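Local coordinates for R.MvaI (Kocuria varians, PDB 2OA9), which is a monomeric type II restriction endonuclease that recognises its DNA target sequence asymmetrically and probably cleaves it by metal-dependent hydrolysis, at residues 9-14 / 40-45; 71-76 / 196-201; 123-126 / 131-134. One frame throughout, in Å; residues are numbered along the deposited sequence.

How the contacts relate
Following the chain from the N terminus, contact 1 comes first: segments 9-14 and 40-45, on helices 6-19 and 33-49, pack together and close a loop of 25 residues that includes the short strand 24-26. Contact 2 opens only after contact 1 has closed, and it brings strand 69-74 against helix 195-204, with 119 residues between segments 71-76 and 196-201. Contact 3, the hairpin of strands 119-126 and 131-138, is nested inside that long loop. Contacts 2 and 3 touch, since Cys199 of the helix packs on Val132 and Ile125, so helix 195-204 ties two antiparallel sheets together. Contact 1 stands apart, its centre about 40 Å from that of contact 3.

Contact 1 (9-14 / 40-45); sequences NLLKEA and DLLEKE. With CD (cadmium ion), chain I.
Ala14 lays its methyl group against two residues of the facing helix, one turn apart: Ala14 CB is 3.7 Å from Leu42 CD1 and Ala14 CB is 3.7 Å from Glu45 CB. The small side chain points at the other helix and lets the backbones come near, with the CA atoms of Ala14 and Glu45 5.6 Å apart. The axes of the two short segments stay 10.2 Å apart at their closest, and their directions differ by 127°. Leu42 has its CG anti to the backbone N (chi1 -171°), which swings its end inward over the alanine; more loosely, Leu42 CD1 lies 4.4 Å from Leu11 CD1. Leucine suits both places, as its branched end fills the space between the helices beside the alanine. Glu45 contributes only its aliphatic part; its chain bends at chi2, and OE2 accepts a hydrogen bond from Asn17 ND2. On another side of the same helix, Glu43 holds a cadmium ion with both carboxylate oxygens, OE1 at 2.5 Å and OE2 at 2.4 Å, and Glu46 and His55 complete the protein ligands. Phe54 packs on Leu11 and Ala14, while strand 179-192 receives Leu11 on Leu189 and Leu41 on Tyr184, seating the helix pair against the mixed sheet.

Contact 2 (71-76 / 196-201); sequences TLFTKS and QSLCRG
Leu198 is the central side chain of this helix-on-sheet packing, where helix 195-204 meets strand 69-74, an outermost strand of a five-stranded antiparallel sheet. It has more surface buried here than either partner and points from the helix toward the strand, dividing its two methyl groups between Phe73 and Leu72. The backbones are well separated, the CA atoms of Leu72 and Leu198 lying 10.0 Å apart, so long apolar side chains are needed to span the distance. Leu198 holds CG anti to its main-chain nitrogen (chi1 174°), which sends the fork out from the helix. Leu72 reaches over from the strand, and the two leucines slide past each other in opposite directions until Leu72 CD1 lies 4.0 Å from Leu198 CD1. Phe73 comes at Leu198 from the opposite direction, offering the rim of its ring rather than a face. That ring also stacks with Phe232 of the adjacent strand 225-235 and touches Leu155 and Leu159 of helix 152-162, a setting that suits a large flat apolar group. All three residues are buried, and no hydrogen bond crosses between the segments. At the ring edge, Phe73 CZ lies 4.1 Å from Leu198 CD2, which sits near the ring plane.

Contact 3 (123-126 / 131-134); sequences IDID and VVRL. With CD (cadmium ion), chain G.
Asp126 and Arg133 lie side by side on one face of a beta hairpin, pointing the same way, and form a salt bridge diagonally between its two antiparallel strands. Arg133, extended from CG to NE, presents the side of its guanidinium: NE donates to Asp126 OD2 at 2.9 Å and NH2 to the same oxygen at 3.2 Å. OD2 lies in the guanidinium plane and meets NE with its anti lone pair, although the carboxylate and guanidinium planes are turned 40° apart. Val131 CG2 sits 3.6 Å above one face of the Arg133 guanidinium, offset toward its rim. Asp124 pairs with Arg133, and Asp126 with Val131, as hydrogen-bonded pairs. The other face of the hairpin is apolar, as befits the side turned to helices 152-162 and 195-204 and strand 207-215. There Ile125 lies alongside Val132, whereas Ile123 crosses Val132 at a slant, with Ile123 CG2 only 3.4 Å from Val132 CG1, a tight fit. Ile123 CD1 also reaches Leu134 CD1 at 3.8 Å. Asp124 binds a cadmium ion through both carboxylate oxygens, and a water on that metal donates to Ile125 O; both residues bind calcium in another structure of this protein. The chemistry implies a two-sided hairpin: one face suits burial, the other carries Asp124, Asp126 and Arg133 beside Val131. Arg133 likely offsets the charge of Asp126, while Asp124 binds the metal.

Contact 1 (9-14 / 40-45)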
loop_
_atom_site.group_PDB
_atom_site.type_symbol
_atom_site.label_atom_id
_atom_site.label_comp_id
_atom_site.label_asym_id
_atom_site.label_seq_id
_atom_site.Cartn_x
_atom_site.Cartn_y
_atom_site.Cartn_z
ATOM N N ASN A 9 -22.518 4.577 -0.063
ATOM C CA ASN A 9 -23.502 5.480 -0.627
ATOM C C ASN A 9 -23.280 6.903 -0.127
ATOM O O ASN A 9 -23.304 7.850 -0.921
ATOM C CB ASN A 9 -24.916 4.996 -0.289
ATOM C CG ASN A 9 -26.041 6.041 -0.618
ATOM O OD1 ASN A 9 -26.315 6.285 -1.756
ATOM N ND2 ASN A 9 -26.670 6.568 0.396
ATOM N N LEU A 10 -23.066 7.039 1.168
ATOM C CA LEU A 10 -22.848 8.361 1.789
ATOM C C LEU A 10 -21.519 9.003 1.369
ATOM O O LEU A 10 -21.455 10.183 1.094
ATOM C CB LEU A 10 -22.925 8.285 3.333
ATOM C CG LEU A 10 -24.360 8.061 3.822
ATOM C CD1 LEU A 10 -24.396 7.717 5.302
ATOM C CD2 LEU A 10 -25.257 9.266 3.527
ATOM N N LEU A 11 -20.459 8.209 1.325
ATOM C CA LEU A 11 -19.162 8.696 0.901
ATOM C C LEU A 11 -19.201 9.167 -0.538
ATOM O O LEU A 11 -18.692 10.253 -0.839
ATOM C CB LEU A 11 -18.089 7.646 1.156
ATOM C CG LEU A 11 -16.685 7.993 0.612
ATOM C CD1 LEU A 11 -16.196 9.256 1.311
ATOM C CD2 LEU A 11 -15.811 6.782 0.785
ATOM N N LYS A 12 -19.812 8.383 -1.425
ATOM C CA LYS A 12 -19.939 8.792 -2.829
ATOM C C LYS A 12 -20.753 10.076 -2.931
ATOM O O LYS A 12 -20.403 10.932 -3.715
ATOM C CB LYS A 12 -20.523 7.716 -3.737
ATOM C CG LYS A 12 -19.650 6.505 -3.899
ATOM C CD LYS A 12 -20.392 5.420 -4.677
ATOM C CE LYS A 12 -19.561 4.184 -4.989
ATOM N NZ LYS A 12 -20.384 2.995 -5.307
ATOM N N GLU A 13 -21.850 10.166 -2.180
ATOM C CA GLU A 13 -22.664 11.375 -2.175
ATOM C C GLU A 13 -21.864 12.589 -1.731
ATOM O O GLU A 13 -21.973 13.653 -2.339
ATOM C CB GLU A 13 -23.936 11.169 -1.340
ATOM C CG GLU A 13 -24.804 12.408 -1.140
ATOM C CD GLU A 13 -26.134 12.134 -0.461
ATOM O OE1 GLU A 13 -26.337 11.036 0.085
ATOM O OE2 GLU A 13 -27.004 13.052 -0.513
ATOM N N ALA A 14 -21.070 12.411 -0.687
ATOM C CA ALA A 14 -20.238 13.488 -0.154
ATOM C C ALA A 14 -19.228 13.955 -1.211
ATOM O O ALA A 14 -19.074 15.151 -1.441
ATOM C CB ALA A 14 -19.542 13.041 1.118
ATOM N N ASP A 40 -10.983 19.246 3.859
ATOM C CA ASP A 40 -11.863 20.180 4.581
ATOM C C ASP A 40 -13.320 20.163 4.124
ATOM O O ASP A 40 -14.249 20.255 4.918
ATOM C CB ASP A 40 -11.366 21.633 4.434
ATOM C CG ASP A 40 -9.985 21.863 5.031
ATOM O OD1 ASP A 40 -9.560 21.097 5.930
ATOM O OD2 ASP A 40 -9.259 22.827 4.669
ATOM N N LEU A 41 -13.527 20.055 2.818
ATOM C CA LEU A 41 -14.860 20.115 2.266
ATOM C C LEU A 41 -15.596 18.810 2.573
ATOM O O LEU A 41 -16.796 18.787 2.826
ATOM C CB LEU A 41 -14.778 20.377 0.767
ATOM C CG LEU A 41 -14.282 21.764 0.340
ATOM C CD1 LEU A 41 -13.852 21.762 -1.114
ATOM C CD2 LEU A 41 -15.340 22.830 0.603
ATOM N N LEU A 42 -14.845 17.719 2.582
ATOM C CA LEU A 42 -15.408 16.426 2.877
ATOM C C LEU A 42 -15.850 16.376 4.334
ATOM O O LEU A 42 -16.894 15.822 4.645
ATOM C CB LEU A 42 -14.382 15.336 2.562
ATOM C CG LEU A 42 -14.785 13.893 2.583
ATOM C CD1 LEU A 42 -15.951 13.658 1.639
ATOM C CD2 LEU A 42 -13.612 13.041 2.178
ATOM N N GLU A 43 -15.059 16.993 5.225
ATOM C CA GLU A 43 -15.420 17.118 6.616
ATOM C C GLU A 43 -16.752 17.864 6.776
ATOM O O GLU A 43 -17.563 17.475 7.580
ATOM C CB GLU A 43 -14.293 17.823 7.387
ATOM C CG GLU A 43 -14.543 17.975 8.885
ATOM C CD GLU A 43 -14.605 16.651 9.627
ATOM O OE1 GLU A 43 -14.030 15.635 9.159
ATOM O OE2 GLU A 43 -15.236 16.634 10.702
ATOM N N LYS A 44 -16.981 18.917 5.997
ATOM C CA LYS A 44 -18.255 19.638 6.024
ATOM C C LYS A 44 -19.436 18.811 5.532
ATOM O O LYS A 44 -20.540 18.965 6.019
ATOM C CB LYS A 44 -18.188 20.924 5.194
ATOM C CG LYS A 44 -17.348 22.007 5.799
ATOM C CD LYS A 44 -17.060 23.130 4.797
ATOM N N GLU A 45 -19.213 17.929 4.563
ATOM C CA GLU A 45 -20.253 16.985 4.170
ATOM C C GLU A 45 -20.729 15.973 5.220
ATOM O O GLU A 45 -21.864 15.489 5.147
ATOM C CB GLU A 45 -19.834 16.215 2.915
ATOM C CG GLU A 45 -19.862 17.021 1.633
ATOM C CD GLU A 45 -21.222 17.663 1.379
ATOM O OE1 GLU A 45 -21.291 18.904 1.428
ATOM O OE2 GLU A 45 -22.234 16.946 1.196
HETATM CD CD CD I . -15.100 14.259 10.934
HETATM O O HOH W 1 -15.484 14.038 13.171
#

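Contact 2 (71-76 / 196-201)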
loop_
_atom_site.group_PDB
_atom_site.type_symbol
_atom_site.label_atom_id
_atom_site.label_comp_id
_atom_site.label_asym_id
_atom_site.label_seq_id
_atom_site.Cartn_x
_atom_site.Cartn_y
_atom_site.Cartn_z
ATOM N N THR A 71 1.999 1.828 1.383
ATOM C CA THR A 71 2.017 0.531 2.025
ATOM C C THR A 71 0.599 0.060 2.258
ATOM O O THR A 71 -0.117 0.640 3.041
ATOM C CB THR A 71 2.741 0.656 3.349
ATOM O OG1 THR A 71 4.089 1.057 3.091
ATOM C CG2 THR A 71 2.794 -0.683 4.082
ATOM N N LEU A 72 0.218 -1.010 1.584
ATOM C CA LEU A 72 -1.125 -1.577 1.707
ATOM C C LEU A 72 -1.320 -2.182 3.084
ATOM O O LEU A 72 -2.338 -1.968 3.716
ATOM C CB LEU A 72 -1.330 -2.645 0.642
ATOM C CG LEU A 72 -1.275 -2.108 -0.803
ATOM C CD1 LEU A 72 -1.054 -3.219 -1.817
ATOM C CD2 LEU A 72 -2.523 -1.336 -1.134
ATOM N N PHE A 73 -0.328 -2.936 3.519
ATOM C CA PHE A 73 -0.311 -3.596 4.821
ATOM C C PHE A 73 1.054 -4.186 5.065
ATOM O O PHE A 73 1.871 -4.288 4.161
ATOM C CB PHE A 73 -1.406 -4.690 4.903
ATOM C CG PHE A 73 -1.274 -5.795 3.866
ATOM C CD1 PHE A 73 -0.472 -6.886 4.065
ATOM C CD2 PHE A 73 -1.974 -5.712 2.678
ATOM C CE1 PHE A 73 -0.377 -7.908 3.121
ATOM C CE2 PHE A 73 -1.842 -6.692 1.706
ATOM C CZ PHE A 73 -1.040 -7.798 1.925
ATOM N N THR A 74 1.289 -4.612 6.296
ATOM C CA THR A 74 2.476 -5.357 6.677
ATOM C C THR A 74 2.021 -6.711 7.203
ATOM O O THR A 74 0.965 -6.828 7.875
ATOM C CB THR A 74 3.325 -4.607 7.757
ATOM O OG1 THR A 74 2.518 -4.301 8.905
ATOM C CG2 THR A 74 3.791 -3.276 7.265
ATOM N N LYS A 75 2.794 -7.747 6.892
ATOM C CA LYS A 75 2.454 -9.097 7.309
ATOM C C LYS A 75 3.627 -10.019 7.104
ATOM O O LYS A 75 4.162 -10.112 5.982
ATOM C CB LYS A 75 1.222 -9.634 6.561
ATOM C CG LYS A 75 0.776 -11.078 6.904
ATOM C CD LYS A 75 0.166 -11.149 8.283
ATOM C CE LYS A 75 -0.294 -12.560 8.564
ATOM N NZ LYS A 75 0.860 -13.465 8.836
ATOM N N SER A 76 3.970 -10.704 8.195
ATOM C CA SER A 76 4.995 -11.734 8.201
ATOM C C SER A 76 4.559 -13.001 7.486
ATOM O O SER A 76 3.377 -13.282 7.395
ATOM C CB SER A 76 5.395 -12.075 9.636
ATOM O OG SER A 76 6.196 -11.042 10.185
ATOM N N GLN A 196 -6.276 -11.796 -5.728
ATOM C CA GLN A 196 -5.850 -12.175 -7.068
ATOM C C GLN A 196 -5.171 -11.017 -7.790
ATOM O O GLN A 196 -4.161 -11.207 -8.460
ATOM C CB GLN A 196 -7.031 -12.680 -7.896
ATOM C CG GLN A 196 -7.499 -14.049 -7.488
ATOM C CD GLN A 196 -8.348 -14.021 -6.223
ATOM O OE1 GLN A 196 -8.919 -12.977 -5.854
ATOM N NE2 GLN A 196 -8.433 -15.169 -5.552
ATOM N N SER A 197 -5.713 -9.811 -7.625
ATOM C CA SER A 197 -5.130 -8.635 -8.271
ATOM C C SER A 197 -3.801 -8.280 -7.605
ATOM O O SER A 197 -2.841 -7.887 -8.262
ATOM C CB SER A 197 -6.076 -7.452 -8.160
ATOM O OG SER A 197 -7.192 -7.575 -8.987
ATOM N N LEU A 198 -3.750 -8.445 -6.291
ATOM C CA LEU A 198 -2.520 -8.234 -5.559
ATOM C C LEU A 198 -1.425 -9.108 -6.096
ATOM O O LEU A 198 -0.319 -8.656 -6.335
ATOM C CB LEU A 198 -2.736 -8.511 -4.072
ATOM C CG LEU A 198 -1.500 -8.472 -3.181
ATOM C CD1 LEU A 198 -1.143 -7.035 -2.935
ATOM C CD2 LEU A 198 -1.702 -9.200 -1.845
ATOM N N CYS A 199 -1.732 -10.392 -6.255
ATOM C CA CYS A 199 -0.746 -11.333 -6.728
ATOM C C CYS A 199 -0.370 -11.084 -8.188
ATOM O O CYS A 199 0.794 -11.222 -8.521
ATOM C CB CYS A 199 -1.253 -12.745 -6.545
ATOM S SG CYS A 199 -1.339 -13.249 -4.798
ATOM N N ARG A 200 -1.326 -10.703 -9.035
ATOM C CA ARG A 200 -0.979 -10.318 -10.407
ATOM C C ARG A 200 -0.030 -9.133 -10.410
ATOM O O ARG A 200 0.948 -9.084 -11.139
ATOM C CB ARG A 200 -2.208 -9.972 -11.265
ATOM C CG ARG A 200 -3.098 -11.134 -11.608
ATOM C CD ARG A 200 -4.233 -10.707 -12.592
ATOM N NE ARG A 200 -5.149 -9.659 -12.086
ATOM C CZ ARG A 200 -5.054 -8.303 -12.286
ATOM N NH1 ARG A 200 -4.098 -7.766 -12.993
ATOM N NH2 ARG A 200 -5.961 -7.466 -11.787
ATOM N N GLY A 201 -0.282 -8.190 -9.528
ATOM C CA GLY A 201 0.554 -7.011 -9.445
ATOM C C GLY A 201 1.974 -7.283 -9.016
ATOM O O GLY A 201 2.887 -6.673 -9.517
#

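Contact 3 (123-126 / 131-134)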
loop_
_atom_site.group_PDB
_atom_site.type_symbol
_atom_site.label_atom_id
_atom_site.label_comp_id
_atom_site.label_asym_id
_atom_site.label_seq_id
_atom_site.Cartn_x
_atom_site.Cartn_y
_atom_site.Cartn_z
ATOM N N ILE A 123 9.872 -13.045 -5.796
ATOM C CA ILE A 123 8.574 -13.599 -5.382
ATOM C C ILE A 123 7.992 -14.423 -6.535
ATOM O O ILE A 123 8.089 -14.059 -7.707
ATOM C CB ILE A 123 7.587 -12.490 -4.992
ATOM C CG1 ILE A 123 8.184 -11.554 -3.912
ATOM C CG2 ILE A 123 6.227 -13.087 -4.544
ATOM C CD1 ILE A 123 8.389 -12.217 -2.586
ATOM N N ASP A 124 7.476 -15.592 -6.221
ATOM C CA ASP A 124 6.753 -16.407 -7.194
ATOM C C ASP A 124 5.375 -16.758 -6.637
ATOM O O ASP A 124 5.227 -17.155 -5.479
ATOM C CB ASP A 124 7.541 -17.672 -7.658
ATOM C CG ASP A 124 6.953 -18.306 -8.864
ATOM O OD1 ASP A 124 6.937 -17.660 -9.950
ATOM O OD2 ASP A 124 6.420 -19.441 -8.830
ATOM N N ILE A 125 4.354 -16.651 -7.475
ATOM C CA ILE A 125 3.012 -17.009 -7.059
ATOM C C ILE A 125 2.757 -18.480 -7.365
ATOM O O ILE A 125 2.752 -18.900 -8.505
ATOM C CB ILE A 125 1.921 -16.103 -7.717
ATOM C CG1 ILE A 125 2.266 -14.618 -7.683
ATOM C CG2 ILE A 125 0.584 -16.356 -7.026
ATOM C CD1 ILE A 125 2.392 -13.953 -6.285
ATOM N N ASP A 126 2.524 -19.263 -6.317
ATOM C CA ASP A 126 2.160 -20.666 -6.442
ATOM C C ASP A 126 0.632 -20.720 -6.468
ATOM O O ASP A 126 0.014 -20.989 -5.463
ATOM C CB ASP A 126 2.755 -21.425 -5.253
ATOM C CG ASP A 126 2.611 -22.897 -5.349
ATOM O OD1 ASP A 126 1.800 -23.394 -6.208
ATOM O OD2 ASP A 126 3.271 -23.616 -4.578
ATOM N N VAL A 131 -0.411 -19.996 -2.446
ATOM C CA VAL A 131 0.567 -19.312 -1.597
ATOM C C VAL A 131 1.481 -18.437 -2.463
ATOM O O VAL A 131 1.658 -18.667 -3.631
ATOM C CB VAL A 131 1.409 -20.276 -0.737
ATOM C CG1 VAL A 131 0.483 -21.233 0.053
ATOM C CG2 VAL A 131 2.391 -21.041 -1.591
ATOM N N VAL A 132 2.046 -17.429 -1.834
ATOM C CA VAL A 132 3.024 -16.524 -2.426
ATOM C C VAL A 132 4.367 -16.880 -1.817
ATOM O O VAL A 132 4.543 -16.742 -0.592
ATOM C CB VAL A 132 2.640 -15.061 -2.094
ATOM C CG1 VAL A 132 3.681 -14.080 -2.552
ATOM C CG2 VAL A 132 1.274 -14.727 -2.657
ATOM N N ARG A 133 5.306 -17.347 -2.635
ATOM C CA ARG A 133 6.592 -17.833 -2.161
ATOM C C ARG A 133 7.712 -16.851 -2.358
ATOM O O ARG A 133 7.779 -16.157 -3.390
ATOM C CB ARG A 133 6.978 -19.119 -2.891
ATOM C CG ARG A 133 6.028 -20.235 -2.704
ATOM C CD ARG A 133 6.454 -21.543 -3.338
ATOM N NE ARG A 133 5.526 -22.643 -3.042
ATOM C CZ ARG A 133 5.560 -23.382 -1.929
ATOM N NH1 ARG A 133 6.480 -23.190 -0.989
ATOM N NH2 ARG A 133 4.648 -24.327 -1.736
ATOM N N LEU A 134 8.593 -16.803 -1.361
ATOM C CA LEU A 134 9.899 -16.152 -1.496
ATOM C C LEU A 134 10.934 -17.146 -1.991
ATOM O O LEU A 134 11.284 -18.081 -1.270
ATOM C CB LEU A 134 10.327 -15.539 -0.148
ATOM C CG LEU A 134 11.671 -14.807 -0.117
ATOM C CD1 LEU A 134 11.584 -13.588 -0.959
ATOM C CD2 LEU A 134 12.023 -14.447 1.262
HETATM CD CD CD G . 6.116 -19.237 -11.392
HETATM O O HOH W 2 3.991 -18.868 -10.804
#